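Local coordinates for mandelate racemase / muconate lactonizing enzyme, C-terminal domain protein (Pseudovibrio sp. JE062, PDB 4JHM) that is of unassigned function but belongs to the enolase superfamily, which joins an alpha+beta capping domain to a modified beta/alpha barrel, at residues P25-N29 against H167-V171; E31-T36 against E59-D63; T85-N89 against T280-K284; F150-D154 against A181-Y186; H159-K165 against E324-Y329. All blocks are in the same frame, centred on the assembly; numbering follows the deposited sequence.

Contact 1: residues P25-N29 against H167-V171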
# COMPACT_ATOMS: atom_id res chain seq x y z
N PRO A 25 34.09 -0.18 27.37
CA PRO A 25 33.59 0.57 26.23
C PRO A 25 33.26 -0.36 25.06
O PRO A 25 34.06 -1.24 24.73
CB PRO A 25 34.76 1.49 25.89
CG PRO A 25 35.98 0.78 26.38
CD PRO A 25 35.56 -0.31 27.33
N TRP A 26 32.10 -0.15 24.44
CA TRP A 26 31.67 -1.00 23.32
C TRP A 26 31.81 -0.30 21.96
O TRP A 26 31.24 -0.75 20.97
CB TRP A 26 30.23 -1.51 23.51
CG TRP A 26 29.40 -0.79 24.55
CD1 TRP A 26 29.34 -1.06 25.89
CD2 TRP A 26 28.49 0.30 24.32
NE1 TRP A 26 28.47 -0.21 26.51
CE2 TRP A 26 27.93 0.64 25.57
CE3 TRP A 26 28.10 1.03 23.19
CZ2 TRP A 26 27.00 1.67 25.72
CZ3 TRP A 26 27.18 2.05 23.34
CH2 TRP A 26 26.64 2.36 24.59
N ALA A 27 32.58 0.78 21.92
CA ALA A 27 32.88 1.46 20.67
C ALA A 27 34.39 1.59 20.53
O ALA A 27 35.10 1.66 21.52
CB ALA A 27 32.23 2.83 20.64
N ASP A 28 34.88 1.61 19.29
CA ASP A 28 36.32 1.63 19.05
C ASP A 28 36.91 3.02 19.24
O ASP A 28 36.61 3.94 18.48
CB ASP A 28 36.64 1.13 17.65
CG ASP A 28 38.09 0.74 17.49
OD1 ASP A 28 38.75 0.44 18.50
OD2 ASP A 28 38.58 0.73 16.34
N ASN A 29 37.74 3.16 20.27
CA ASN A 29 38.44 4.41 20.57
C ASN A 29 37.53 5.53 21.06
O ASN A 29 37.93 6.70 21.09
CB ASN A 29 39.27 4.86 19.36
CG ASN A 29 40.43 3.94 19.07
OD1 ASN A 29 40.35 3.07 18.20
ND2 ASN A 29 41.52 4.11 19.82
N HIS A 167 30.77 -8.33 21.74
CA HIS A 167 30.85 -6.89 21.50
C HIS A 167 32.12 -6.67 20.71
O HIS A 167 33.15 -7.29 20.97
CB HIS A 167 30.84 -6.09 22.80
CG HIS A 167 29.47 -5.90 23.37
ND1 HIS A 167 29.04 -6.53 24.52
CD2 HIS A 167 28.42 -5.16 22.94
CE1 HIS A 167 27.79 -6.18 24.77
NE2 HIS A 167 27.40 -5.35 23.83
N CYS A 168 32.04 -5.79 19.71
CA CYS A 168 33.10 -5.66 18.74
C CYS A 168 33.57 -4.22 18.58
O CYS A 168 33.17 -3.33 19.33
CB CYS A 168 32.64 -6.21 17.39
SG CYS A 168 31.21 -5.34 16.70
N TYR A 169 34.43 -4.01 17.59
CA TYR A 169 35.00 -2.70 17.33
C TYR A 169 33.95 -1.75 16.76
O TYR A 169 34.09 -0.53 16.86
CB TYR A 169 36.18 -2.84 16.37
CG TYR A 169 37.20 -3.86 16.85
CD1 TYR A 169 38.17 -3.51 17.77
CD2 TYR A 169 37.17 -5.17 16.39
CE1 TYR A 169 39.10 -4.44 18.22
CE2 TYR A 169 38.09 -6.11 16.84
CZ TYR A 169 39.05 -5.73 17.75
OH TYR A 169 39.98 -6.65 18.21
N CYS A 170 32.89 -2.31 16.18
CA CYS A 170 31.86 -1.51 15.54
C CYS A 170 32.44 -0.73 14.36
O CYS A 170 31.99 0.37 14.03
CB CYS A 170 31.21 -0.57 16.55
SG CYS A 170 30.45 -1.46 17.93
N VAL A 171 33.45 -1.33 13.74
CA VAL A 171 34.06 -0.83 12.52
C VAL A 171 34.12 -2.01 11.54
O VAL A 171 35.03 -2.85 11.61
CB VAL A 171 35.47 -0.27 12.79
CG1 VAL A 171 36.19 0.05 11.49
CG2 VAL A 171 35.39 0.96 13.68

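Contact 2: residues E31-T36 against E59-D63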
# COMPACT_ATOMS: atom_id res chain seq x y z
N GLU A 31 35.96 7.04 24.41
CA GLU A 31 36.53 7.05 25.77
C GLU A 31 35.93 5.95 26.65
O GLU A 31 34.79 5.54 26.45
CB GLU A 31 36.32 8.42 26.42
CG GLU A 31 36.85 9.58 25.59
CD GLU A 31 38.25 9.31 25.07
OE1 GLU A 31 39.14 8.99 25.88
OE2 GLU A 31 38.46 9.43 23.84
N PRO A 32 36.72 5.47 27.63
CA PRO A 32 36.28 4.37 28.50
C PRO A 32 35.09 4.76 29.38
O PRO A 32 35.15 5.78 30.06
CB PRO A 32 37.51 4.09 29.37
CG PRO A 32 38.29 5.36 29.34
CD PRO A 32 38.06 5.95 27.98
N LEU A 33 34.04 3.95 29.36
CA LEU A 33 32.83 4.26 30.11
C LEU A 33 32.97 3.92 31.59
O LEU A 33 33.40 2.82 31.94
CB LEU A 33 31.62 3.52 29.55
CG LEU A 33 31.23 3.83 28.10
CD1 LEU A 33 30.12 2.88 27.66
CD2 LEU A 33 30.80 5.28 27.94
N LEU A 34 32.60 4.87 32.44
CA LEU A 34 32.53 4.65 33.88
C LEU A 34 31.11 4.23 34.25
O LEU A 34 30.15 4.97 34.02
CB LEU A 34 32.89 5.93 34.63
CG LEU A 34 34.38 6.22 34.89
CD1 LEU A 34 35.23 5.92 33.67
CD2 LEU A 34 34.55 7.67 35.31
N TYR A 35 30.98 3.05 34.83
CA TYR A 35 29.68 2.49 35.16
C TYR A 35 29.20 2.90 36.55
O TYR A 35 29.92 2.75 37.54
CB TYR A 35 29.69 0.97 34.99
CG TYR A 35 29.50 0.59 33.55
CD1 TYR A 35 30.47 0.89 32.60
CD2 TYR A 35 28.33 -0.02 33.12
CE1 TYR A 35 30.29 0.57 31.27
CE2 TYR A 35 28.14 -0.34 31.79
CZ TYR A 35 29.12 -0.04 30.87
OH TYR A 35 28.94 -0.36 29.55
N THR A 36 27.99 3.44 36.60
CA THR A 36 27.34 3.84 37.83
C THR A 36 26.05 3.06 37.96
O THR A 36 25.36 2.81 36.97
CB THR A 36 26.94 5.32 37.80
OG1 THR A 36 28.10 6.12 37.57
CG2 THR A 36 26.30 5.72 39.11
N GLU A 59 31.22 9.30 30.81
CA GLU A 59 32.66 9.51 30.70
C GLU A 59 33.15 10.48 31.77
O GLU A 59 32.35 11.13 32.44
CB GLU A 59 33.00 10.05 29.32
CG GLU A 59 32.70 9.08 28.18
CD GLU A 59 32.93 9.69 26.82
OE1 GLU A 59 33.04 10.93 26.75
OE2 GLU A 59 33.01 8.94 25.82
N ASN A 60 34.47 10.56 31.93
CA ASN A 60 35.09 11.50 32.86
C ASN A 60 34.71 11.26 34.33
O ASN A 60 35.58 11.07 35.17
CB ASN A 60 34.75 12.93 32.47
CG ASN A 60 34.98 13.20 30.99
OD1 ASN A 60 36.02 12.83 30.44
ND2 ASN A 60 34.02 13.83 30.35
N PHE A 61 33.42 11.28 34.64
CA PHE A 61 32.98 11.11 36.02
C PHE A 61 31.84 10.10 36.11
O PHE A 61 31.14 9.85 35.13
CB PHE A 61 32.51 12.44 36.61
CG PHE A 61 33.48 13.57 36.43
CD1 PHE A 61 34.61 13.66 37.22
CD2 PHE A 61 33.26 14.55 35.47
CE1 PHE A 61 35.51 14.71 37.06
CE2 PHE A 61 34.15 15.59 35.30
CZ PHE A 61 35.28 15.67 36.09
N PHE A 62 31.65 9.53 37.30
CA PHE A 62 30.45 8.76 37.58
C PHE A 62 29.24 9.69 37.51
O PHE A 62 29.38 10.91 37.63
CB PHE A 62 30.53 8.09 38.95
CG PHE A 62 31.62 7.07 39.05
CD1 PHE A 62 31.58 5.91 38.29
CD2 PHE A 62 32.70 7.28 39.90
CE1 PHE A 62 32.59 4.97 38.38
CE2 PHE A 62 33.71 6.34 40.00
CZ PHE A 62 33.66 5.19 39.23
N ASP A 63 28.06 9.11 37.33
CA ASP A 63 26.89 9.87 36.92
C ASP A 63 25.98 10.27 38.07
O ASP A 63 25.54 9.42 38.84
CB ASP A 63 26.09 9.03 35.91
CG ASP A 63 24.96 9.80 35.28
OD1 ASP A 63 25.16 10.95 34.87
OD2 ASP A 63 23.85 9.22 35.19

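Contact 3: residues T85-N89 against T280-K284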
# COMPACT_ATOMS: atom_id res chain seq x y z
N THR A 85 0.58 -0.80 41.19
CA THR A 85 1.72 -0.53 40.30
C THR A 85 1.37 0.15 38.98
O THR A 85 2.21 0.81 38.37
CB THR A 85 2.48 -1.84 39.96
OG1 THR A 85 1.59 -2.77 39.36
CG2 THR A 85 3.09 -2.45 41.21
N GLN A 86 0.13 -0.01 38.53
CA GLN A 86 -0.29 0.61 37.28
C GLN A 86 -0.68 2.06 37.51
O GLN A 86 -0.42 2.92 36.67
CB GLN A 86 -1.45 -0.17 36.65
CG GLN A 86 -2.02 0.48 35.40
CD GLN A 86 -0.95 0.76 34.35
OE1 GLN A 86 -0.34 -0.16 33.81
NE2 GLN A 86 -0.73 2.04 34.06
N GLU A 87 -1.32 2.32 38.64
CA GLU A 87 -1.69 3.69 39.00
C GLU A 87 -0.45 4.51 39.34
O GLU A 87 -0.40 5.71 39.07
CB GLU A 87 -2.67 3.68 40.18
CG GLU A 87 -3.06 5.06 40.68
CD GLU A 87 -2.08 5.63 41.69
OE1 GLU A 87 -1.72 6.82 41.57
OE2 GLU A 87 -1.66 4.88 42.60
N LEU A 88 0.56 3.85 39.92
CA LEU A 88 1.84 4.49 40.19
C LEU A 88 2.55 4.80 38.88
O LEU A 88 3.02 5.92 38.66
CB LEU A 88 2.72 3.57 41.04
CG LEU A 88 3.98 4.21 41.62
CD1 LEU A 88 3.61 5.29 42.63
CD2 LEU A 88 4.87 3.16 42.27
N ASN A 89 2.63 3.80 38.02
CA ASN A 89 3.15 3.97 36.67
C ASN A 89 2.47 5.16 36.01
O ASN A 89 3.13 6.05 35.47
CB ASN A 89 2.90 2.71 35.86
CG ASN A 89 3.89 2.53 34.74
OD1 ASN A 89 3.77 3.15 33.69
ND2 ASN A 89 4.88 1.67 34.95
N THR A 280 6.24 -3.07 34.96
CA THR A 280 4.91 -2.77 34.44
C THR A 280 4.87 -2.70 32.91
O THR A 280 3.92 -3.17 32.29
CB THR A 280 4.43 -1.41 34.98
OG1 THR A 280 4.02 -1.57 36.35
CG2 THR A 280 3.28 -0.86 34.15
N GLN A 281 5.90 -2.12 32.31
CA GLN A 281 5.90 -1.87 30.88
C GLN A 281 6.57 -3.00 30.10
O GLN A 281 6.07 -3.41 29.06
CB GLN A 281 6.61 -0.55 30.58
CG GLN A 281 5.93 0.66 31.21
CD GLN A 281 4.57 0.94 30.61
OE1 GLN A 281 3.54 0.68 31.22
NE2 GLN A 281 4.56 1.47 29.40
N LEU A 282 7.70 -3.48 30.60
CA LEU A 282 8.39 -4.57 29.92
C LEU A 282 7.38 -5.67 29.72
O LEU A 282 7.14 -6.11 28.60
CB LEU A 282 9.56 -5.10 30.75
CG LEU A 282 10.32 -6.27 30.10
CD1 LEU A 282 11.01 -5.81 28.82
CD2 LEU A 282 11.34 -6.85 31.06
N ASN A 283 6.78 -6.08 30.83
CA ASN A 283 5.76 -7.11 30.85
C ASN A 283 4.79 -7.00 29.68
O ASN A 283 4.48 -7.98 29.02
CB ASN A 283 5.00 -7.03 32.18
CG ASN A 283 4.04 -8.19 32.37
OD1 ASN A 283 4.45 -9.34 32.47
ND2 ASN A 283 2.75 -7.88 32.41
N LYS A 284 4.31 -5.79 29.43
CA LYS A 284 3.37 -5.57 28.34
C LYS A 284 4.03 -5.78 26.97
O LYS A 284 3.42 -6.35 26.07
CB LYS A 284 2.78 -4.16 28.42
CG LYS A 284 1.90 -3.95 29.64
CD LYS A 284 1.49 -2.49 29.77
CE LYS A 284 0.75 -2.23 31.07
NZ LYS A 284 0.65 -0.77 31.33

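Contact 4: residues F150-D154 against A181-Y186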
# COMPACT_ATOMS: atom_id res chain seq x y z
N PHE A 150 40.02 -15.43 21.76
CA PHE A 150 39.98 -16.89 21.77
C PHE A 150 40.05 -17.48 23.18
O PHE A 150 39.25 -18.35 23.53
CB PHE A 150 41.07 -17.48 20.88
CG PHE A 150 41.03 -16.99 19.46
CD1 PHE A 150 39.82 -16.83 18.80
CD2 PHE A 150 42.20 -16.70 18.77
CE1 PHE A 150 39.78 -16.39 17.49
CE2 PHE A 150 42.17 -16.26 17.46
CZ PHE A 150 40.96 -16.10 16.82
N PRO A 151 41.02 -17.02 24.00
CA PRO A 151 41.04 -17.50 25.39
C PRO A 151 39.72 -17.24 26.09
O PRO A 151 39.16 -18.15 26.71
CB PRO A 151 42.16 -16.66 26.02
CG PRO A 151 43.06 -16.31 24.89
CD PRO A 151 42.16 -16.14 23.70
N TYR A 152 39.22 -16.02 25.99
CA TYR A 152 37.96 -15.66 26.63
C TYR A 152 36.83 -16.58 26.19
O TYR A 152 36.05 -17.06 27.01
CB TYR A 152 37.60 -14.20 26.31
CG TYR A 152 36.25 -13.80 26.85
CD1 TYR A 152 35.10 -13.98 26.10
CD2 TYR A 152 36.12 -13.25 28.11
CE1 TYR A 152 33.86 -13.62 26.58
CE2 TYR A 152 34.88 -12.88 28.61
CZ TYR A 152 33.76 -13.07 27.84
OH TYR A 152 32.52 -12.71 28.32
N ILE A 153 36.73 -16.82 24.88
CA ILE A 153 35.69 -17.70 24.37
C ILE A 153 35.90 -19.13 24.87
O ILE A 153 34.94 -19.86 25.08
CB ILE A 153 35.65 -17.68 22.82
CG1 ILE A 153 35.16 -16.32 22.33
CG2 ILE A 153 34.75 -18.79 22.30
CD1 ILE A 153 35.30 -16.11 20.84
N ASP A 154 37.16 -19.52 25.07
CA ASP A 154 37.46 -20.86 25.56
C ASP A 154 37.00 -21.06 27.01
O ASP A 154 36.56 -22.15 27.38
CB ASP A 154 38.96 -21.16 25.41
CG ASP A 154 39.36 -21.43 23.96
OD1 ASP A 154 38.46 -21.57 23.11
OD2 ASP A 154 40.57 -21.50 23.68
N ALA A 181 37.58 -14.94 11.76
CA ALA A 181 38.55 -15.73 12.51
C ALA A 181 37.87 -16.58 13.58
O ALA A 181 38.33 -17.69 13.88
CB ALA A 181 39.58 -14.81 13.16
N VAL A 182 36.78 -16.07 14.14
CA VAL A 182 36.02 -16.80 15.15
C VAL A 182 35.25 -17.96 14.52
O VAL A 182 35.18 -19.05 15.09
CB VAL A 182 35.02 -15.89 15.88
CG1 VAL A 182 33.92 -16.72 16.54
CG2 VAL A 182 35.73 -15.03 16.91
N GLU A 183 34.67 -17.73 13.35
CA GLU A 183 33.89 -18.76 12.66
C GLU A 183 34.79 -19.91 12.25
O GLU A 183 34.39 -21.07 12.31
CB GLU A 183 33.18 -18.20 11.43
CG GLU A 183 32.43 -19.24 10.61
CD GLU A 183 31.23 -19.83 11.35
OE1 GLU A 183 30.93 -19.37 12.46
OE2 GLU A 183 30.59 -20.76 10.80
N ALA A 184 36.01 -19.58 11.82
CA ALA A 184 37.00 -20.58 11.45
C ALA A 184 37.35 -21.50 12.62
O ALA A 184 37.47 -22.72 12.45
CB ALA A 184 38.25 -19.90 10.92
N LYS A 185 37.50 -20.92 13.81
CA LYS A 185 37.86 -21.68 15.00
C LYS A 185 36.70 -22.44 15.61
O LYS A 185 36.84 -23.61 15.97
CB LYS A 185 38.47 -20.77 16.06
CG LYS A 185 39.95 -20.48 15.88
CD LYS A 185 40.65 -20.35 17.22
CE LYS A 185 40.73 -21.69 17.94
NZ LYS A 185 41.63 -21.65 19.12
N TYR A 186 35.55 -21.79 15.75
CA TYR A 186 34.43 -22.36 16.51
C TYR A 186 33.17 -22.59 15.67
O TYR A 186 32.06 -22.59 16.20
CB TYR A 186 34.07 -21.46 17.69
CG TYR A 186 35.26 -20.98 18.49
CD1 TYR A 186 35.90 -21.81 19.40
CD2 TYR A 186 35.72 -19.67 18.36
CE1 TYR A 186 36.98 -21.36 20.14
CE2 TYR A 186 36.80 -19.22 19.09
CZ TYR A 186 37.43 -20.06 19.98
OH TYR A 186 38.50 -19.60 20.70

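Contact 5: residues H159-K165 against E324-Y329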
# COMPACT_ATOMS: atom_id res chain seq x y z
N HIS A 159 32.88 -22.80 31.12
CA HIS A 159 31.99 -22.36 32.18
C HIS A 159 30.58 -22.89 31.97
O HIS A 159 29.79 -22.96 32.91
CB HIS A 159 31.96 -20.83 32.30
CG HIS A 159 31.36 -20.35 33.59
ND1 HIS A 159 31.97 -20.52 34.81
CD2 HIS A 159 30.20 -19.70 33.84
CE1 HIS A 159 31.22 -20.00 35.76
NE2 HIS A 159 30.13 -19.50 35.20
N GLY A 160 30.27 -23.27 30.73
CA GLY A 160 29.01 -23.93 30.41
C GLY A 160 28.12 -23.16 29.45
O GLY A 160 27.05 -23.65 29.07
N PHE A 161 28.55 -21.96 29.06
CA PHE A 161 27.75 -21.09 28.21
C PHE A 161 27.43 -21.73 26.87
O PHE A 161 28.28 -22.38 26.26
CB PHE A 161 28.47 -19.76 27.98
CG PHE A 161 28.38 -18.79 29.13
CD1 PHE A 161 27.16 -18.26 29.51
CD2 PHE A 161 29.52 -18.40 29.81
CE1 PHE A 161 27.07 -17.37 30.56
CE2 PHE A 161 29.44 -17.50 30.86
CZ PHE A 161 28.21 -16.98 31.23
N THR A 162 26.20 -21.52 26.42
CA THR A 162 25.68 -22.12 25.20
C THR A 162 25.67 -21.13 24.03
O THR A 162 25.40 -21.50 22.89
CB THR A 162 24.24 -22.59 25.44
OG1 THR A 162 23.58 -21.66 26.31
CG2 THR A 162 24.24 -23.98 26.07
N ALA A 163 25.94 -19.87 24.33
CA ALA A 163 25.85 -18.81 23.34
C ALA A 163 26.71 -17.62 23.76
O ALA A 163 26.86 -17.34 24.94
CB ALA A 163 24.40 -18.37 23.18
N ILE A 164 27.26 -16.93 22.77
CA ILE A 164 28.10 -15.78 23.04
C ILE A 164 27.72 -14.61 22.13
O ILE A 164 27.71 -14.75 20.91
CB ILE A 164 29.58 -16.11 22.81
CG1 ILE A 164 30.02 -17.24 23.75
CG2 ILE A 164 30.44 -14.87 23.01
CD1 ILE A 164 31.46 -17.66 23.59
N LYS A 165 27.41 -13.47 22.73
CA LYS A 165 27.22 -12.25 21.96
C LYS A 165 28.48 -11.41 22.07
O LYS A 165 28.76 -10.81 23.11
CB LYS A 165 26.01 -11.43 22.44
CG LYS A 165 25.89 -10.10 21.72
CD LYS A 165 24.64 -9.33 22.09
CE LYS A 165 24.79 -8.58 23.41
NZ LYS A 165 23.50 -7.99 23.86
N GLU A 324 20.69 -12.20 29.07
CA GLU A 324 21.99 -11.61 28.84
C GLU A 324 22.82 -11.66 30.12
O GLU A 324 22.45 -11.07 31.14
CB GLU A 324 21.84 -10.17 28.35
CG GLU A 324 23.16 -9.46 28.07
CD GLU A 324 22.99 -8.17 27.31
OE1 GLU A 324 23.94 -7.76 26.63
OE2 GLU A 324 21.90 -7.55 27.40
N GLN A 325 23.93 -12.38 30.07
CA GLN A 325 24.82 -12.50 31.22
C GLN A 325 26.21 -12.00 30.85
O GLN A 325 26.95 -12.67 30.13
CB GLN A 325 24.92 -13.96 31.67
CG GLN A 325 25.89 -14.18 32.82
CD GLN A 325 25.31 -13.76 34.15
OE1 GLN A 325 25.64 -12.69 34.67
NE2 GLN A 325 24.44 -14.59 34.70
N PHE A 326 26.55 -10.81 31.34
CA PHE A 326 27.89 -10.29 31.14
C PHE A 326 28.88 -11.13 31.94
O PHE A 326 28.66 -11.42 33.12
CB PHE A 326 27.99 -8.82 31.54
CG PHE A 326 29.34 -8.23 31.29
CD1 PHE A 326 29.64 -7.65 30.06
CD2 PHE A 326 30.33 -8.29 32.26
CE1 PHE A 326 30.89 -7.12 29.82
CE2 PHE A 326 31.58 -7.76 32.02
CZ PHE A 326 31.86 -7.17 30.80
N TYR A 327 29.98 -11.50 31.30
CA TYR A 327 30.98 -12.37 31.89
C TYR A 327 32.34 -11.71 31.66
O TYR A 327 32.65 -11.34 30.53
CB TYR A 327 30.90 -13.75 31.22
CG TYR A 327 31.71 -14.85 31.88
CD1 TYR A 327 31.51 -15.18 33.22
CD2 TYR A 327 32.65 -15.58 31.16
CE1 TYR A 327 32.23 -16.18 33.82
CE2 TYR A 327 33.39 -16.59 31.76
CZ TYR A 327 33.17 -16.88 33.09
OH TYR A 327 33.90 -17.89 33.69
N PRO A 328 33.14 -11.52 32.73
CA PRO A 328 32.97 -11.94 34.13
C PRO A 328 31.80 -11.28 34.85
O PRO A 328 31.20 -10.34 34.33
CB PRO A 328 34.29 -11.52 34.80
CG PRO A 328 35.22 -11.16 33.69
CD PRO A 328 34.35 -10.71 32.56
N TYR A 329 31.49 -11.76 36.05
CA TYR A 329 30.34 -11.28 36.82
C TYR A 329 30.74 -10.20 37.82
O TYR A 329 30.06 -9.19 37.97
CB TYR A 329 29.70 -12.41 37.62
CG TYR A 329 29.51 -13.72 36.89
CD1 TYR A 329 28.70 -13.81 35.77
CD2 TYR A 329 30.13 -14.88 37.35
CE1 TYR A 329 28.51 -15.01 35.12
CE2 TYR A 329 29.95 -16.09 36.70
CZ TYR A 329 29.14 -16.15 35.59
OH TYR A 329 28.96 -17.34 34.93

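Contact 1: residues P25-N29 against H167-V171
Trp26 and His167 meet where a loop of the capping domain, between strands 8-16 and 34-44, lies against the end of barrel strand 163-167 and the turn into helix 172-186. The Trp26 CB methylene touches CD2 of His167 at 4.1 Å, and the Trp26 and His167 rings pair obliquely, planes 34° apart. The indole itself leads away, its NE1 bound to Tyr35 and its ring packed on Cys96 of the second subunit, while His167 ND1 is held by the carbonyl of Thr140. Trp26 O sits 3.2 Å from SG of Cys170. Ala27 contributes backbone, its carbonyl carbon passing 4.2 Å from Tyr169 O. Next in line, Asp28 N gives a weak, bent hydrogen bond to Tyr169 O (3.3 Å, N-H...O 121°). With CG swung anti to the backbone N (chi1 -163°), the Asp28 carboxylate crosses the Tyr169 and Val171 side chains at a slant, and OD2 is in a salt bridge with Lys174. OD1 approaches the edge of the Tyr169 ring, 4.1 Å from CD1, and OD2 lies 4.2 Å from the Val171 methyl CG2.

Contact 2: residues E31-T36 against E59-D63
Leu34 drops its side chain onto the bend formed by Asn60 to Phe62. Its CD2 methyl rests on peptide atoms, 3.6 Å from the carbonyl O of Asn60, while CB meets CE1 of the Phe62 ring at 3.9 Å; the leucine and phenylalanine side chains cross at about a right angle. Glu59 is buried almost as heavily, though its CB points away. Beyond CG the chain runs extended (chi2 175°), which brings the carboxylate up against the aliphatic part of Glu31, with OE2 3.4 Å from Glu31 CB. Glu31 bends at chi2 and leads its own carboxylate off, leaving the two OE2 atoms 5.8 Å apart; OE1 of Glu59 forms a salt bridge with Arg95 of the second subunit, which would offset the like charges. The setting is the edge of the capping domain's four-stranded antiparallel sheet: strands 34-44 and 50-58 make a hairpin, and residues 59-63 leave the second strand, curl back over the start of the first and enter helix 65-73. Phe62 lies across that start, its CE1 3.6 Å from the carbonyl O of Tyr35 and its ring edge turned to OG1 of Thr36. The Thr36 hydroxyl takes a nearly straight hydrogen bond from Asp63 N (3.0 Å, 169°), OG1 being placed beside its own backbone N by chi1 -57°. The Asp63 carboxylate caps the turn leading into helix 65-73, OD1 taking a weak bond from Cys65 N, and OD2 is bonded to Ser56.

Contact 3: residues T85-N89 against T280-K284
Gln86 and Lys284 reach across an interdomain helix pair: helix 85-92 belongs to the capping domain and helix 279-291 to the beta/alpha barrel. The local axes cross steeply, at 106° between chain directions, and come no closer than 11.6 Å, so the contact is made largely by polar side chains spanning the gap. The hydrogen bonds centre on the Lys284 ammonium. Its chain runs extended from CG, and NZ donates to Gln86 OE1 at 2.7 Å, with the nitrogen tilted 24° out of the amide carbonyl plane. Gln86 meets it by bending at chi2, the two side chains crossing at about a right angle. NZ also donates to OE1 of Gln281, one turn back on its own helix, and thereby ties an amide of each domain to one cation. Gln86 NE2 makes a weak bond to Asp318 of the third subunit, and Lys284 packs on Ala287 of that subunit, so the site also lies at a subunit interface. Asn89 ND2 and Thr280 OG1 are both hydrogen-bonded to OD2 of Asp108 on helix 100-119, which fixes the pair from outside.

Van der Waals packing is concentrated on Thr280, whose methyl CG2 lies against the amide group of Asn89, 3.5 Å from CG. The two side chains approach from opposite directions. Thr280 OG1 also lies 3.6 Å from the carbonyl O of Thr85. The amide planes of Asn89 and Gln281 are 34° apart, OD1 of Asn89 3.5 Å from OE1 of Gln281.

Contact 4: residues F150-D154 against A181-Y186
Phe150 is a knob set into a hole between Ala181, Val182, Lys185 and Tyr186 on the neighbouring helix. CD of Lys185 roofs the ring, 3.9 Å from its centroid and only 9° off the normal, in a CH-pi contact; bends at chi2 and chi3 lay the lysine chain there, and its NZ adds at most a weak cation-pi attraction. At the far end the CZ of Phe150 touches the Ala181 methyl at 4.1 Å, and Val182 CG2 meets the ring edge. Tyr186 is the answering bump. Its ring slots in beside Ile153, whose CG2 sits over one face, 3.9 Å from the ring centroid, while CB of Lys185 covers the opposite face. CD1 of Ile153 fills in against CG2 of Val182 at 4.1 Å. The tyrosine hydroxyl arrives between the CB of Phe150 and the carboxylate of Asp154, its oxygen 3.1 Å from Asp154 OD1 and 3.2 Å from the carbonyl O of Phe150. The local helix axes approach to 12.0 Å and cross at 45°. Helices 149-159 and 172-186 are successive outer helices on either side of strand 163-167 in the sequence, and this interlocking belongs to the helical shell of a beta/alpha barrel.

Contact 5: residues H159-K165 against E324-Y329
This contact spans the beta/alpha-barrel core and an aromatic cluster beside it: Lys165 meets Glu324 between strands 163-167 and 323-326, both of which pair with strand 133-139, while His159, Phe161, Tyr327 and Tyr329 gather where the chain enters the first strand and leaves the second. In the cluster, Tyr327 is the common partner. Phe161 drives its edge at the Tyr327 face, planes 65° apart, with CE2 3.6 Å from CG of Tyr327. His159 lies against the same tyrosine as an offset stack, centroids 4.9 Å apart; swinging CG anti to the backbone N (chi1 -165°) lays the imidazole there, with the Tyr327 hydroxyl over the rim of its face. Gln325 adds its CG at the Phe161 edge, 4.0 Å from CZ, and its amide NE2 is bonded to the carbonyl of Ile340. The Tyr329 ring lies beside the imidazole. The barrel interior supplies the charged pair. Lys165 bends at chi3 and Glu324 stretches out beyond CG to meet it. NZ is further held by Glu222 and the Tyr137 hydroxyl, and Ser139 OG hydrogen-bonds to Glu324 OE1. In the salt bridge, Lys165 NZ reaches Glu324 OE1 at 2.8 Å from above the carboxylate, 61° out of its plane.

Contact 2 lies in the capping domain, contacts 4 and 5 in the barrel, and contacts 1 and 3 join the two domains from opposite sides of the chain's centre, their centres 34 Å apart. Contact 2 is nested within the loop closed by contact 1 and touches it by packing of Pro25 on Pro32 and of Trp26 on Leu33. Helix 149-159, strand 163-167 and helix 172-186 follow one another in the chain, binding contacts 4 and 5 (centres 14 Å apart) with a further bond from Tyr152 OH to Tyr327 O; contact 1 continues that strand into its loop. Contacts 1 and 2 touch the second subunit and contact 3 the third, so both domain joins lie beside subunit interfaces.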